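Local coordinates for endoglucanase (PDB 2C4X), which probably degrades cellulose as part of a multidomain cellulosomal enzyme, and is seen here as its C-terminal PKD domain and CBM44 module, which binds beta-glucans including xyloglucan, at residues Ile185-Pro190 with Leu196-Trp201; Met231-Gln236 with Ile245-Ile250. The protein carries 1 engineered substitution. All coordinates share one frame; numbering follows the deposited sequence.

Interaction 1 (Ile185-Pro190 with Leu196-Trp201)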
ATOM      1  N   ILE A 185      15.441  -7.021   3.434  1.00 38.21           N
ATOM      2  CA  ILE A 185      15.269  -8.462   3.522  1.00 38.59           C
ATOM      3  C   ILE A 185      16.615  -9.119   3.256  1.00 38.52           C
ATOM      4  O   ILE A 185      17.317  -8.795   2.281  1.00 38.68           O
ATOM      5  CB  ILE A 185      14.148  -9.008   2.607  1.00 38.56           C
ATOM      6  CG1 ILE A 185      13.874 -10.483   2.956  1.00 39.52           C
ATOM      7  CG2 ILE A 185      14.498  -8.821   1.121  1.00 38.51           C
ATOM      8  CD1 ILE A 185      12.521 -10.971   2.596  1.00 40.08           C
HETATM    9  N   MSE A 186      16.985 -10.019   4.157  1.00 38.64           N
HETATM   10  CA  MSE A 186      18.297 -10.611   4.166  1.00 38.92           C
HETATM   11  C   MSE A 186      18.198 -12.140   4.162  1.00 37.91           C
HETATM   12  O   MSE A 186      18.159 -12.760   5.228  1.00 37.93           O
HETATM   13  CB  MSE A 186      19.072 -10.100   5.391  1.00 39.01           C
HETATM   14  CG  MSE A 186      20.494 -10.607   5.494  1.00 39.63           C
HETATM   15 SE   MSE A 186      21.540  -9.707   6.897  0.90 42.87          SE
HETATM   16  CE  MSE A 186      20.294  -9.933   8.353  1.00 39.50           C
ATOM     17  N   PRO A 187      18.107 -12.750   2.961  1.00 37.34           N
ATOM     18  CA  PRO A 187      18.270 -14.202   2.854  1.00 36.78           C
ATOM     19  C   PRO A 187      19.695 -14.619   3.203  1.00 36.28           C
ATOM     20  O   PRO A 187      20.652 -13.876   2.941  1.00 36.40           O
ATOM     21  CB  PRO A 187      17.984 -14.496   1.377  1.00 36.52           C
ATOM     22  CG  PRO A 187      17.339 -13.265   0.840  1.00 36.97           C
ATOM     23  CD  PRO A 187      17.835 -12.132   1.651  1.00 36.99           C
ATOM     24  N   HIS A 188      19.827 -15.791   3.809  1.00 35.27           N
ATOM     25  CA  HIS A 188      21.122 -16.319   4.208  1.00 34.71           C
ATOM     26  C   HIS A 188      21.012 -17.835   4.225  1.00 35.19           C
ATOM     27  O   HIS A 188      19.906 -18.371   4.383  1.00 34.93           O
ATOM     28  CB  HIS A 188      21.524 -15.788   5.600  1.00 35.00           C
ATOM     29  CG  HIS A 188      20.512 -16.075   6.676  1.00 34.68           C
ATOM     30  ND1 HIS A 188      20.582 -17.188   7.485  1.00 36.42           N
ATOM     31  CD2 HIS A 188      19.399 -15.404   7.060  1.00 34.93           C
ATOM     32  CE1 HIS A 188      19.556 -17.193   8.318  1.00 35.94           C
ATOM     33  NE2 HIS A 188      18.819 -16.125   8.077  1.00 35.53           N
ATOM     34  N   THR A 189      22.138 -18.524   4.038  1.00 34.59           N
ATOM     35  CA  THR A 189      22.202 -19.949   4.286  1.00 35.06           C
ATOM     36  C   THR A 189      21.949 -20.189   5.789  1.00 35.34           C
ATOM     37  O   THR A 189      22.256 -19.321   6.620  1.00 35.09           O
ATOM     38  CB  THR A 189      23.581 -20.546   3.893  1.00 34.49           C
ATOM     39  OG1 THR A 189      24.622 -19.803   4.545  1.00 35.53           O
ATOM     40  CG2 THR A 189      23.795 -20.512   2.376  1.00 34.52           C
ATOM     41  N   PRO A 190      21.382 -21.359   6.145  1.00 35.99           N
ATOM     42  CA  PRO A 190      21.136 -21.674   7.559  1.00 36.38           C
ATOM     43  C   PRO A 190      22.320 -21.412   8.493  1.00 36.84           C
ATOM     44  O   PRO A 190      22.107 -20.962   9.608  1.00 36.78           O
ATOM     45  CB  PRO A 190      20.792 -23.164   7.529  1.00 36.20           C
ATOM     46  CG  PRO A 190      20.149 -23.350   6.190  1.00 36.17           C
ATOM     47  CD  PRO A 190      20.899 -22.436   5.257  1.00 35.75           C
ATOM     48  N   LEU A 196      22.753 -12.424   1.715  1.00 35.94           N
ATOM     49  CA  LEU A 196      22.380 -11.477   0.659  1.00 36.79           C
ATOM     50  C   LEU A 196      21.679 -10.285   1.267  1.00 36.92           C
ATOM     51  O   LEU A 196      20.761 -10.441   2.056  1.00 37.47           O
ATOM     52  CB  LEU A 196      21.464 -12.131  -0.385  1.00 36.88           C
ATOM     53  CG  LEU A 196      21.917 -13.463  -0.995  1.00 38.37           C
ATOM     54  CD1 LEU A 196      20.845 -13.989  -1.971  1.00 39.87           C
ATOM     55  CD2 LEU A 196      23.257 -13.332  -1.705  1.00 38.33           C
ATOM     56  N   TRP A 197      22.092  -9.093   0.875  1.00 37.23           N
ATOM     57  CA  TRP A 197      21.504  -7.882   1.421  1.00 37.31           C
ATOM     58  C   TRP A 197      20.647  -7.175   0.376  1.00 37.56           C
ATOM     59  O   TRP A 197      21.134  -6.797  -0.694  1.00 37.13           O
ATOM     60  CB  TRP A 197      22.599  -6.963   1.954  1.00 37.17           C
ATOM     61  CG  TRP A 197      22.066  -5.698   2.565  1.00 37.46           C
ATOM     62  CD1 TRP A 197      22.052  -4.465   1.998  1.00 36.56           C
ATOM     63  CD2 TRP A 197      21.461  -5.558   3.856  1.00 37.06           C
ATOM     64  NE1 TRP A 197      21.491  -3.554   2.855  1.00 36.54           N
ATOM     65  CE2 TRP A 197      21.111  -4.199   4.004  1.00 37.54           C
ATOM     66  CE3 TRP A 197      21.182  -6.449   4.900  1.00 37.18           C
ATOM     67  CZ2 TRP A 197      20.496  -3.706   5.153  1.00 37.26           C
ATOM     68  CZ3 TRP A 197      20.568  -5.964   6.044  1.00 36.89           C
ATOM     69  CH2 TRP A 197      20.236  -4.599   6.165  1.00 38.00           C
ATOM     70  N   ASN A 198      19.359  -7.043   0.685  1.00 37.76           N
ATOM     71  CA  ASN A 198      18.425  -6.265  -0.131  1.00 38.73           C
ATOM     72  C   ASN A 198      17.770  -5.220   0.745  1.00 38.93           C
ATOM     73  O   ASN A 198      17.245  -5.550   1.812  1.00 39.20           O
ATOM     74  CB  ASN A 198      17.358  -7.177  -0.739  1.00 38.48           C
ATOM     75  CG  ASN A 198      17.962  -8.364  -1.457  1.00 40.01           C
ATOM     76  OD1 ASN A 198      18.357  -8.257  -2.613  1.00 40.82           O
ATOM     77  ND2 ASN A 198      18.068  -9.494  -0.764  1.00 39.52           N
ATOM     78  N   SER A 199      17.796  -3.960   0.314  1.00 39.04           N
ATOM     79  CA  SER A 199      17.214  -2.897   1.129  1.00 39.56           C
ATOM     80  C   SER A 199      16.747  -1.718   0.292  1.00 39.78           C
ATOM     81  O   SER A 199      17.150  -1.558  -0.859  1.00 39.82           O
ATOM     82  CB  SER A 199      18.214  -2.412   2.187  1.00 38.80           C
ATOM     83  OG  SER A 199      19.190  -1.565   1.609  1.00 39.91           O
ATOM     84  N   THR A 200      15.903  -0.886   0.882  1.00 39.90           N
ATOM     85  CA  THR A 200      15.521   0.362   0.241  1.00 40.34           C
ATOM     86  C   THR A 200      16.010   1.518   1.110  1.00 40.58           C
ATOM     87  O   THR A 200      15.353   1.935   2.064  1.00 40.24           O
ATOM     88  CB  THR A 200      14.016   0.409  -0.050  1.00 40.35           C
ATOM     89  OG1 THR A 200      13.675  -0.727  -0.857  1.00 40.70           O
ATOM     90  CG2 THR A 200      13.640   1.692  -0.814  1.00 39.78           C
ATOM     91  N   TRP A 201      17.193   2.012   0.764  1.00 40.57           N
ATOM     92  CA  TRP A 201      17.873   3.033   1.538  1.00 41.22           C
ATOM     93  C   TRP A 201      17.202   4.396   1.341  1.00 42.02           C
ATOM     94  O   TRP A 201      17.025   4.854   0.208  1.00 42.09           O
ATOM     95  CB  TRP A 201      19.348   3.083   1.134  1.00 40.78           C
ATOM     96  CG  TRP A 201      20.195   3.927   2.022  1.00 40.56           C
ATOM     97  CD1 TRP A 201      20.836   3.533   3.165  1.00 40.04           C
ATOM     98  CD2 TRP A 201      20.501   5.319   1.846  1.00 39.63           C
ATOM     99  NE1 TRP A 201      21.532   4.593   3.706  1.00 40.34           N
ATOM    100  CE2 TRP A 201      21.335   5.702   2.923  1.00 39.77           C
ATOM    101  CE3 TRP A 201      20.159   6.275   0.878  1.00 39.36           C
ATOM    102  CZ2 TRP A 201      21.829   7.003   3.065  1.00 39.55           C
ATOM    103  CZ3 TRP A 201      20.646   7.573   1.021  1.00 40.53           C
ATOM    104  CH2 TRP A 201      21.475   7.922   2.107  1.00 40.62           C
TER
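I185 and N198 form an antiparallel hydrogen-bonded pair, a worked example of how a polar side chain can reinforce the end of a hairpin. I185 N donates to N198 O at 2.8 Å. In return, I185 O accepts two bonds, from N198 N and, at 3.2 Å, from N198 ND2; the two donors approach from opposite faces of its carbonyl plane. The N198 side chain can do this because CG lies beside its own backbone N (chi1 -52°), and I185 O sits close to the amide plane. The same side-chain rotation brings ND2 of N198 to 3.6 Å from P187 CD, while I185 CG2 packs on N198 CB. Farther along, L196 N gives P187 O a nearly straight bond of 2.8 Å, and M186 CA makes a CA-H...O contact with L196 O.

The other face makes fewer contacts and is more open to solvent. There M186, a partly exposed selenomethionine, extends with CG anti to the backbone N (chi1 -178°) and brings SE to the edge of the exposed W197 ring, 3.8 Å from CE3, in a Met-aromatic contact.

These residues join strands 178-187 and 198-203, the latter an edge strand of its five-stranded sheet. W197 stacks on Y184 of the partner strand, M186 bonds through its backbone to Q230 of strand 229-238, and I185 packs inward on L217 of the opposing sheet.

Interaction 2 (Met231-Gln236 with Ile245-Ile250). With CA (calcium ion), chain C; EDO (1,2-ethanediol), chain F.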
HETATM    1  N   MSE A 231      13.725 -10.324   7.693  1.00 40.71           N
HETATM    2  CA  MSE A 231      13.125  -9.092   7.191  1.00 42.97           C
HETATM    3  C   MSE A 231      13.071  -8.066   8.323  1.00 41.78           C
HETATM    4  O   MSE A 231      12.815  -8.415   9.472  1.00 42.17           O
HETATM    5  CB  MSE A 231      11.722  -9.380   6.657  1.00 42.59           C
HETATM    6  CG  MSE A 231      10.979  -8.194   6.044  1.00 45.38           C
HETATM    7 SE   MSE A 231       9.125  -8.692   5.496  0.80 49.47          SE
HETATM    8  CE  MSE A 231       8.296  -8.686   7.225  1.00 44.42           C
ATOM      9  N   GLY A 232      13.317  -6.803   8.017  1.00 41.30           N
ATOM     10  CA  GLY A 232      13.164  -5.791   9.050  1.00 40.85           C
ATOM     11  C   GLY A 232      13.341  -4.367   8.587  1.00 40.43           C
ATOM     12  O   GLY A 232      13.309  -4.073   7.397  1.00 40.44           O
ATOM     13  N   ILE A 233      13.498  -3.478   9.558  1.00 39.91           N
ATOM     14  CA  ILE A 233      13.843  -2.102   9.292  1.00 39.60           C
ATOM     15  C   ILE A 233      15.097  -1.777  10.091  1.00 40.10           C
ATOM     16  O   ILE A 233      15.188  -2.093  11.285  1.00 39.70           O
ATOM     17  CB  ILE A 233      12.682  -1.137   9.641  1.00 39.92           C
ATOM     18  CG1 ILE A 233      11.435  -1.501   8.832  1.00 38.95           C
ATOM     19  CG2 ILE A 233      13.092   0.320   9.379  1.00 39.25           C
ATOM     20  CD1 ILE A 233      10.161  -1.043   9.465  1.00 40.62           C
ATOM     21  N   GLN A 234      16.065  -1.176   9.409  1.00 40.06           N
ATOM     22  CA  GLN A 234      17.303  -0.739  10.034  1.00 40.95           C
ATOM     23  C   GLN A 234      17.363   0.790  10.054  1.00 40.96           C
ATOM     24  O   GLN A 234      17.022   1.450   9.066  1.00 40.51           O
ATOM     25  CB  GLN A 234      18.512  -1.298   9.288  1.00 40.31           C
ATOM     26  CG  GLN A 234      19.833  -1.072  10.000  1.00 41.71           C
ATOM     27  CD  GLN A 234      21.024  -1.608   9.234  1.00 43.33           C
ATOM     28  OE1 GLN A 234      21.451  -1.025   8.243  1.00 47.22           O
ATOM     29  NE2 GLN A 234      21.586  -2.713   9.714  1.00 47.90           N
ATOM     30  N   VAL A 235      17.804   1.335  11.185  1.00 41.19           N
ATOM     31  CA  VAL A 235      18.073   2.766  11.316  1.00 41.85           C
ATOM     32  C   VAL A 235      19.556   2.992  11.620  1.00 41.73           C
ATOM     33  O   VAL A 235      20.130   2.299  12.455  1.00 41.06           O
ATOM     34  CB  VAL A 235      17.196   3.410  12.421  1.00 41.83           C
ATOM     35  CG1 VAL A 235      17.571   4.846  12.631  1.00 42.65           C
ATOM     36  CG2 VAL A 235      15.754   3.352  12.027  1.00 43.22           C
ATOM     37  N   GLN A 236      20.170   3.947  10.922  1.00 42.25           N
ATOM     38  CA  GLN A 236      21.529   4.376  11.238  1.00 42.59           C
ATOM     39  C   GLN A 236      21.457   5.621  12.115  1.00 43.23           C
ATOM     40  O   GLN A 236      20.856   6.627  11.733  1.00 43.20           O
ATOM     41  CB  GLN A 236      22.344   4.651   9.964  1.00 42.91           C
ATOM     42  CG  GLN A 236      23.826   4.963  10.215  0.50 42.26           C
ATOM     43  CD  GLN A 236      24.489   5.729   9.074  0.50 42.46           C
ATOM     44  OE1 GLN A 236      24.104   5.605   7.910  0.50 42.55           O
ATOM     45  NE2 GLN A 236      25.500   6.523   9.409  0.50 40.77           N
ATOM     46  N   ILE A 245       9.735   5.387  16.342  1.00 41.04           N
ATOM     47  CA  ILE A 245       9.261   5.085  14.998  1.00 40.63           C
ATOM     48  C   ILE A 245       8.043   4.178  15.109  1.00 40.29           C
ATOM     49  O   ILE A 245       7.985   3.319  15.985  1.00 40.26           O
ATOM     50  CB  ILE A 245      10.395   4.438  14.161  1.00 40.76           C
ATOM     51  CG1 ILE A 245      11.405   5.514  13.742  1.00 41.00           C
ATOM     52  CG2 ILE A 245       9.847   3.694  12.941  1.00 40.04           C
ATOM     53  CD1 ILE A 245      12.785   4.986  13.472  1.00 42.34           C
ATOM     54  N   TYR A 246       7.059   4.400  14.241  1.00 39.68           N
ATOM     55  CA  TYR A 246       5.891   3.535  14.173  1.00 39.27           C
ATOM     56  C   TYR A 246       5.907   2.748  12.870  1.00 38.85           C
ATOM     57  O   TYR A 246       6.298   3.267  11.822  1.00 38.66           O
ATOM     58  CB  TYR A 246       4.600   4.344  14.312  1.00 39.17           C
ATOM     59  CG  TYR A 246       4.476   5.066  15.635  1.00 39.49           C
ATOM     60  CD1 TYR A 246       5.076   6.308  15.830  1.00 39.45           C
ATOM     61  CD2 TYR A 246       3.770   4.502  16.695  1.00 38.99           C
ATOM     62  CE1 TYR A 246       4.974   6.975  17.049  1.00 40.74           C
ATOM     63  CE2 TYR A 246       3.660   5.162  17.915  1.00 40.07           C
ATOM     64  CZ  TYR A 246       4.262   6.401  18.083  1.00 39.90           C
ATOM     65  OH  TYR A 246       4.155   7.070  19.283  1.00 40.64           O
ATOM     66  N   VAL A 247       5.500   1.487  12.958  1.00 38.94           N
ATOM     67  CA  VAL A 247       5.527   0.559  11.827  1.00 39.02           C
ATOM     68  C   VAL A 247       4.215  -0.206  11.792  1.00 39.13           C
ATOM     69  O   VAL A 247       3.769  -0.728  12.812  1.00 39.02           O
ATOM     70  CB  VAL A 247       6.694  -0.464  11.935  1.00 38.93           C
ATOM     71  CG1 VAL A 247       6.704  -1.400  10.729  1.00 38.42           C
ATOM     72  CG2 VAL A 247       8.046   0.251  12.081  1.00 39.84           C
ATOM     73  N   ASP A 248       3.600  -0.277  10.616  1.00 39.17           N
ATOM     74  CA  ASP A 248       2.312  -0.955  10.484  1.00 39.34           C
ATOM     75  C   ASP A 248       2.073  -1.358   9.055  1.00 39.20           C
ATOM     76  O   ASP A 248       2.684  -0.803   8.141  1.00 39.32           O
ATOM     77  CB  ASP A 248       1.156  -0.053  10.954  1.00 39.19           C
ATOM     78  CG  ASP A 248      -0.150  -0.817  11.142  1.00 39.05           C
ATOM     79  OD1 ASP A 248      -0.106  -2.057  11.316  1.00 38.05           O
ATOM     80  OD2 ASP A 248      -1.235  -0.188  11.120  1.00 39.62           O
ATOM     81  N   ALA A 249       1.182  -2.333   8.884  1.00 39.44           N
ATOM     82  CA  ALA A 249       0.615  -2.688   7.585  1.00 39.63           C
ATOM     83  C   ALA A 249       1.681  -3.061   6.555  1.00 40.08           C
ATOM     84  O   ALA A 249       1.637  -2.604   5.402  1.00 40.17           O
ATOM     85  CB  ALA A 249      -0.303  -1.570   7.067  1.00 39.72           C
ATOM     86  N   ILE A 250       2.639  -3.884   6.981  1.00 40.23           N
ATOM     87  CA  ILE A 250       3.594  -4.495   6.051  1.00 40.59           C
ATOM     88  C   ILE A 250       2.831  -5.533   5.232  1.00 40.91           C
ATOM     89  O   ILE A 250       2.157  -6.411   5.787  1.00 41.18           O
ATOM     90  CB  ILE A 250       4.800  -5.138   6.768  1.00 40.43           C
ATOM     91  CG1 ILE A 250       5.474  -4.116   7.692  1.00 39.85           C
ATOM     92  CG2 ILE A 250       5.803  -5.675   5.749  1.00 40.03           C
ATOM     93  CD1 ILE A 250       6.482  -4.727   8.661  1.00 41.02           C
TER
HETATM   94 CA    CA C1253      -2.646  -2.181  11.713  1.00 43.99          CA
HETATM   95  C1  EDO F1256      21.626  -6.309  10.983  1.00 79.43           C
HETATM   96  O1  EDO F1256      20.412  -7.042  11.179  1.00 79.53           O
HETATM   97  C2  EDO F1256      22.073  -6.434   9.534  1.00 79.83           C
HETATM   98  O2  EDO F1256      23.042  -5.416   9.250  1.00 80.59           O
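Where I233, V235 and M231 meet V247, I245 and I250, the flat groups of D248 and Q234 point away from the contact, on the outward sides of their strands. The D248 carboxylate turns the edge bearing its oxygens to a calcium ion and binds it with both, OD1 at 2.6 Å and OD2 at 2.5 Å. On the outer side of the other strand, the Q234 amide offers NE2 to O2 of a 1,2-ethanediol molecule, probably from the crystallisation liquor, in a weak bond of 3.1 Å, while its OE1 accepts from Q182.

The meeting of the two strands is made by apolar side chains and illustrates how a beta sandwich is filled. At the middle, I233 and V247 meet tip to tip: CD1 of I233 lies 3.6 Å from CG2 of V247 and nearly as close to CG1, touching both branches of the valine. On either side the fit is by sliding past. V235 CG2 meets I245 CD1 at 3.7 Å; in I245, CG1 is anti to the carbonyl carbon (chi1 -75°) and the extended second torsion carries CD1 on to the valine. The selenomethionine M231 bends at chi3, and its CE comes to 4.2 Å from I250 CG2, a more relaxed contact.

The segment axes approach to 10.4 Å and run 156° apart, without hydrogen bonds between them, as expected of strands in facing sheets. W140 of strand 137-145 touches I233, V235 and I245, and I170 of strand 165-172 touches I233 and I245. The side chains of D99 and E106 and the backbone carbonyls of N104, K133 and R136 complete the calcium site. Strand 229-238 lies between 148-155 and 178-187 in one sheet, and strand 241-251 between 137-145 and 165-172 in the other.

In the fold
The two contacts illustrate two kinds of contact that build a beta sandwich: pairing within a sheet and packing between sheets. Interaction 1 works within one sheet, at its margin: it is partly buried, polar, and built on backbone bonds between hairpin neighbours. Interaction 2 works between sheets, in the core, where six buried side chains meet through apolar atoms and the polar groups turn away from the interface, D248 to a calcium ion and Q234 to the outer side of its sheet. They share the sheet in which strands 178-187 and 229-238 lie side by side, and their centres are 15 Å apart. They also touch directly, W197 CZ2 packing 4.2 Å from Q234 OE1.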